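Local coordinates for dual function macrocyclase-peptidase POPB (Galerina marginata, PDB 5N4B), which cleaves peptide bonds on the C-terminal side of proline residues and closes peptides into macrocycles during biosynthesis of the amanitin toxins, at residues L324-T329 against R351-E356; V365-A368 against Y372-A375. The protein carries 1 engineered substitution. All coordinates share one frame; numbering follows the deposited sequence.

Contact 1: residues L324-T329 against R351-E356; sequences LVYIKT and RDFIPE
Phe353 offers one face of its ring to the edge of Tyr326, and this T-shaped aromatic pair, between strand 324-329 and the corner that follows strand 349-352, illustrates how parts of a beta-propeller blade that are not neighbours in the sheet can meet through side chains. Residues 351-356 begin on the last strand of the blade, where Asp352 forms a salt bridge with Lys337 and so fastens its end of the strand to the one beside it. The chain then turns a corner at Phe353. With CG anti to the backbone N (chi1 175°), the benzyl group reaches toward residues 324-329, although the nearest alpha carbons, CA of Tyr326 and CA of Phe353, remain 8.0 Å apart. The rings do the touching. Their planes stand at 89° with centroids 5.0 Å apart, and CE2 of Tyr326 lies over the centre of the Phe353 ring, roughly equidistant from all six of its carbons. The closest approach, 3.9 Å between Tyr326 CE2 and Phe353 CD2, is an ordinary van der Waals contact; no hydrogen bond crosses between the segments. A C-H edge directed at the middle of a pi face is also favourable electrostatically. Ile354 follows, and with Phe353 it forms a classic beta bulge against strand 337-342. Farther on, Glu356 OE2 accepts a hydrogen bond from the backbone N of Gln335, which ties the departing chain to the loop between strands 324-329 and 337-342. Within the four-stranded antiparallel sheet, strand 324-329 runs between strands 315-321 and 337-342, bonded to both through its backbone; Tyr326 also touches Thr340, and its ring meets that of His321. Strand 337-342 separates strand 324-329 from edge strand 349-352, while Phe373 of the next blade packs against both rings.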
loop_
_atom_site.group_PDB
_atom_site.type_symbol
_atom_site.label_atom_id
_atom_site.label_comp_id
_atom_site.label_asym_id
_atom_site.label_seq_id
_atom_site.Cartn_x
_atom_site.Cartn_y
_atom_site.Cartn_z
ATOM N N LEU A 324 28.579 8.447 14.272
ATOM C CA LEU A 324 27.724 7.432 14.895
ATOM C C LEU A 324 26.375 7.443 14.187
ATOM O O LEU A 324 25.609 8.409 14.313
ATOM C CB LEU A 324 27.552 7.750 16.377
ATOM C CG LEU A 324 26.927 6.621 17.212
ATOM C CD1 LEU A 324 27.877 5.469 17.305
ATOM C CD2 LEU A 324 26.613 7.156 18.602
ATOM N N VAL A 325 26.091 6.379 13.462
ATOM C CA VAL A 325 24.893 6.273 12.619
ATOM C C VAL A 325 23.874 5.396 13.344
ATOM O O VAL A 325 24.201 4.256 13.760
ATOM C CB VAL A 325 25.245 5.675 11.261
ATOM C CG1 VAL A 325 24.051 5.643 10.383
ATOM C CG2 VAL A 325 26.327 6.498 10.588
ATOM N N TYR A 326 22.648 5.907 13.474
ATOM C CA TYR A 326 21.556 5.216 14.152
ATOM C C TYR A 326 20.661 4.585 13.094
ATOM O O TYR A 326 20.239 5.273 12.142
ATOM C CB TYR A 326 20.741 6.226 14.972
ATOM C CG TYR A 326 21.430 6.804 16.171
ATOM C CD1 TYR A 326 22.486 7.700 16.033
ATOM C CD2 TYR A 326 21.034 6.480 17.452
ATOM C CE1 TYR A 326 23.138 8.235 17.166
ATOM C CE2 TYR A 326 21.662 6.981 18.564
ATOM C CZ TYR A 326 22.692 7.867 18.424
ATOM O OH TYR A 326 23.329 8.440 19.502
ATOM N N ILE A 327 20.368 3.294 13.243
ATOM C CA ILE A 327 19.759 2.500 12.190
ATOM C C ILE A 327 18.679 1.634 12.792
ATOM O O ILE A 327 18.924 0.915 13.780
ATOM C CB ILE A 327 20.801 1.622 11.486
ATOM C CG1 ILE A 327 22.001 2.477 11.035
ATOM C CG2 ILE A 327 20.185 0.905 10.309
ATOM C CD1 ILE A 327 23.114 1.712 10.263
ATOM N N LYS A 328 17.510 1.607 12.143
ATOM C CA LYS A 328 16.477 0.645 12.491
ATOM C C LYS A 328 16.755 -0.626 11.711
ATOM O O LYS A 328 16.962 -0.572 10.499
ATOM C CB LYS A 328 15.099 1.173 12.121
ATOM C CG LYS A 328 13.960 0.200 12.497
ATOM C CD LYS A 328 12.542 0.768 12.343
ATOM C CE LYS A 328 12.134 1.112 10.933
ATOM N NZ LYS A 328 12.017 -0.075 10.072
ATOM N N THR A 329 16.801 -1.758 12.383
ATOM C CA THR A 329 17.218 -3.006 11.747
ATOM C C THR A 329 16.504 -4.186 12.363
ATOM O O THR A 329 16.096 -4.147 13.525
ATOM C CB THR A 329 18.754 -3.204 11.808
ATOM O OG1 THR A 329 19.153 -4.365 11.073
ATOM C CG2 THR A 329 19.202 -3.448 13.211
ATOM N N ARG A 351 26.367 -1.662 18.072
ATOM C CA ARG A 351 25.801 -1.738 19.411
ATOM C C ARG A 351 24.297 -1.520 19.349
ATOM O O ARG A 351 23.813 -0.797 18.481
ATOM C CB ARG A 351 26.436 -0.643 20.286
ATOM C CG ARG A 351 27.843 -0.948 20.688
ATOM C CD ARG A 351 28.502 0.257 21.346
ATOM N NE ARG A 351 29.772 -0.113 21.953
ATOM C CZ ARG A 351 30.626 0.754 22.454
ATOM N NH1 ARG A 351 30.378 2.065 22.432
ATOM N NH2 ARG A 351 31.709 0.260 23.055
ATOM N N ASP A 352 23.574 -2.108 20.271
ATOM C CA ASP A 352 22.143 -1.864 20.427
ATOM C C ASP A 352 21.944 -0.559 21.159
ATOM O O ASP A 352 22.498 -0.357 22.249
ATOM C CB ASP A 352 21.442 -2.966 21.220
ATOM C CG ASP A 352 21.365 -4.296 20.483
ATOM O OD1 ASP A 352 21.704 -4.393 19.272
ATOM O OD2 ASP A 352 20.937 -5.259 21.130
ATOM N N PHE A 353 21.134 0.339 20.603
ATOM C CA PHE A 353 20.743 1.580 21.256
ATOM C C PHE A 353 19.394 1.450 21.939
ATOM O O PHE A 353 19.246 1.819 23.113
ATOM C CB PHE A 353 20.740 2.727 20.243
ATOM C CG PHE A 353 20.227 4.046 20.776
ATOM C CD1 PHE A 353 20.935 4.722 21.760
ATOM C CD2 PHE A 353 19.087 4.638 20.282
ATOM C CE1 PHE A 353 20.501 5.956 22.249
ATOM C CE2 PHE A 353 18.638 5.843 20.764
ATOM C CZ PHE A 353 19.320 6.512 21.737
ATOM N N ILE A 354 18.397 0.938 21.198
ATOM C CA ILE A 354 17.089 0.580 21.755
ATOM C C ILE A 354 16.973 -0.908 21.480
ATOM O O ILE A 354 16.878 -1.286 20.309
ATOM C CB ILE A 354 15.937 1.396 21.158
ATOM C CG1 ILE A 354 16.083 2.845 21.565
ATOM C CG2 ILE A 354 14.599 0.796 21.651
ATOM C CD1 ILE A 354 15.127 3.762 20.815
ATOM N N PRO A 355 16.989 -1.771 22.479
ATOM C CA PRO A 355 17.007 -3.217 22.227
ATOM C C PRO A 355 15.698 -3.699 21.642
ATOM O O PRO A 355 14.656 -3.084 21.811
ATOM C CB PRO A 355 17.248 -3.815 23.626
ATOM C CG PRO A 355 16.864 -2.775 24.574
ATOM C CD PRO A 355 17.119 -1.440 23.906
ATOM N N GLU A 356 15.767 -4.847 20.989
ATOM C CA GLU A 356 14.575 -5.541 20.498
ATOM C C GLU A 356 13.629 -5.861 21.635
ATOM O O GLU A 356 14.063 -6.328 22.704
ATOM C CB GLU A 356 14.996 -6.838 19.813
ATOM C CG GLU A 356 13.864 -7.535 19.111
ATOM C CD GLU A 356 14.163 -8.970 18.712
ATOM O OE1 GLU A 356 15.098 -9.562 19.292
ATOM O OE2 GLU A 356 13.436 -9.509 17.864
#

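Contact 2: residues V365-A368 against Y372-A375; sequences VNCA and YFVA
A beta hairpin opens the next four-stranded blade of the N-terminal propeller, and residues 365-368 and 372-375 are the two arms beside its turn. They show how one antiparallel pair can serve two blade interfaces at once. The register is regular: Asn366 with Val374 and Ala368 with Tyr372 are hydrogen-bonded pairs, while Val365 with Ala375 and Cys367 with Phe373 are non-hydrogen-bonded. Asn366 and Val374 exchange two backbone bonds, 2.9 Å from Asn366 N to Val374 O and 2.8 Å from Val374 N to Asn366 O. Nearer the turn, Tyr372 N reaches Ala368 O at 3.0 Å in a more bent bond, with an angle of 148° at the hydrogen. One face carries Val365, Cys367, Phe373 and Ala375; the first three of these pack on Ile318 and Thr319 in strand 315-321 of the preceding blade. CG1 of Val365, anti to the backbone N (chi1 -178°), approaches the Phe373 ring obliquely and comes within 4.0 Å of its CD1. Cys367 meets the same ring: its SG sits 4.8 Å from the Phe373 centroid in an oblique sulfur-aromatic contact. The other face carries Asn366, Ala368, Tyr372 and Val374. There Ala368 CB meets Val374 CG2 at 4.0 Å, and both Val374 and Asn366 pack on Ile408 of the following blade. The Asn366 amide adds a polar link on that side, its ND2 bonding OD1 of Asn410, whose own ND2 is bonded to the Cys367 carbonyl. At Tyr372 O two donors converge: the CA-H of Cys367 makes a contact with it, and Ala368 N, 2.9 Å away, donates from about 45° above the carbonyl plane.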
loop_
_atom_site.group_PDB
_atom_site.type_symbol
_atom_site.label_atom_id
_atom_site.label_comp_id
_atom_site.label_asym_id
_atom_site.label_seq_id
_atom_site.Cartn_x
_atom_site.Cartn_y
_atom_site.Cartn_z
ATOM N N VAL A 365 10.943 4.849 13.763
ATOM C CA VAL A 365 11.705 5.684 14.697
ATOM C C VAL A 365 12.141 6.912 13.937
ATOM O O VAL A 365 12.799 6.781 12.891
ATOM C CB VAL A 365 12.945 4.991 15.303
ATOM C CG1 VAL A 365 13.639 5.922 16.282
ATOM C CG2 VAL A 365 12.604 3.731 16.047
ATOM N N ASN A 366 11.835 8.089 14.488
ATOM C CA ASN A 366 12.271 9.382 13.943
ATOM C C ASN A 366 13.066 10.149 14.993
ATOM O O ASN A 366 12.732 10.132 16.178
ATOM C CB ASN A 366 11.105 10.244 13.520
ATOM C CG ASN A 366 10.364 9.719 12.319
ATOM O OD1 ASN A 366 10.415 8.532 11.934
ATOM N ND2 ASN A 366 9.622 10.612 11.695
ATOM N N CYS A 367 14.127 10.819 14.589
ATOM C CA CYS A 367 14.795 11.739 15.481
ATOM C C CYS A 367 14.065 13.076 15.437
ATOM O O CYS A 367 13.712 13.548 14.347
ATOM C CB CYS A 367 16.232 11.919 15.002
ATOM S SG CYS A 367 17.258 13.019 15.994
ATOM N N ALA A 368 13.857 13.662 16.593
ATOM C CA ALA A 368 13.093 14.892 16.751
ATOM C C ALA A 368 13.836 15.850 17.658
ATOM O O ALA A 368 14.497 15.455 18.636
ATOM C CB ALA A 368 11.719 14.617 17.344
ATOM N N TYR A 372 16.259 13.807 20.386
ATOM C CA TYR A 372 15.273 12.882 20.918
ATOM C C TYR A 372 14.861 11.901 19.832
ATOM O O TYR A 372 15.089 12.096 18.638
ATOM C CB TYR A 372 14.029 13.608 21.426
ATOM C CG TYR A 372 14.213 14.500 22.613
ATOM C CD1 TYR A 372 14.764 15.747 22.479
ATOM C CD2 TYR A 372 13.829 14.067 23.864
ATOM C CE1 TYR A 372 14.936 16.575 23.615
ATOM C CE2 TYR A 372 13.973 14.867 24.993
ATOM C CZ TYR A 372 14.536 16.124 24.857
ATOM O OH TYR A 372 14.701 16.962 25.957
ATOM N N PHE A 373 14.236 10.822 20.254
ATOM C CA PHE A 373 13.717 9.836 19.318
ATOM C C PHE A 373 12.266 9.560 19.645
ATOM O O PHE A 373 11.906 9.419 20.807
ATOM C CB PHE A 373 14.525 8.545 19.336
ATOM C CG PHE A 373 15.950 8.733 18.945
ATOM C CD1 PHE A 373 16.306 8.653 17.615
ATOM C CD2 PHE A 373 16.898 9.045 19.878
ATOM C CE1 PHE A 373 17.611 8.845 17.218
ATOM C CE2 PHE A 373 18.215 9.223 19.474
ATOM C CZ PHE A 373 18.575 9.131 18.178
ATOM N N VAL A 374 11.427 9.481 18.618
ATOM C CA VAL A 374 10.018 9.102 18.742
ATOM C C VAL A 374 9.899 7.731 18.096
ATOM O O VAL A 374 10.383 7.529 16.982
ATOM C CB VAL A 374 9.085 10.130 18.091
ATOM C CG1 VAL A 374 7.629 9.812 18.373
ATOM C CG2 VAL A 374 9.422 11.565 18.549
ATOM N N ALA A 375 9.303 6.770 18.823
ATOM C CA ALA A 375 9.221 5.384 18.383
ATOM C C ALA A 375 7.777 4.944 18.391
ATOM O O ALA A 375 7.029 5.253 19.317
ATOM C CB ALA A 375 9.987 4.475 19.348
#

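Overall arrangement
Read from the N terminus, the chain first lays down strand 324-329, passes through strand 337-342 and returns at 349-356, where contact 1 closes a loop within one propeller blade. A short connection then leads to strand 361-368, and contact 2 closes the tight hairpin that begins the next blade. The two contacts are in series, neither nested nor crossed, with centres about 12 Å apart. They nevertheless share an interface: Phe353 CE2 lies 3.6 Å from Phe373 CE2, and Tyr326 CD2 3.7 Å from Phe373 CZ. The hairpin of contact 2 thus completes an aromatic cluster joining consecutive blades, far from the annotated catalytic residues.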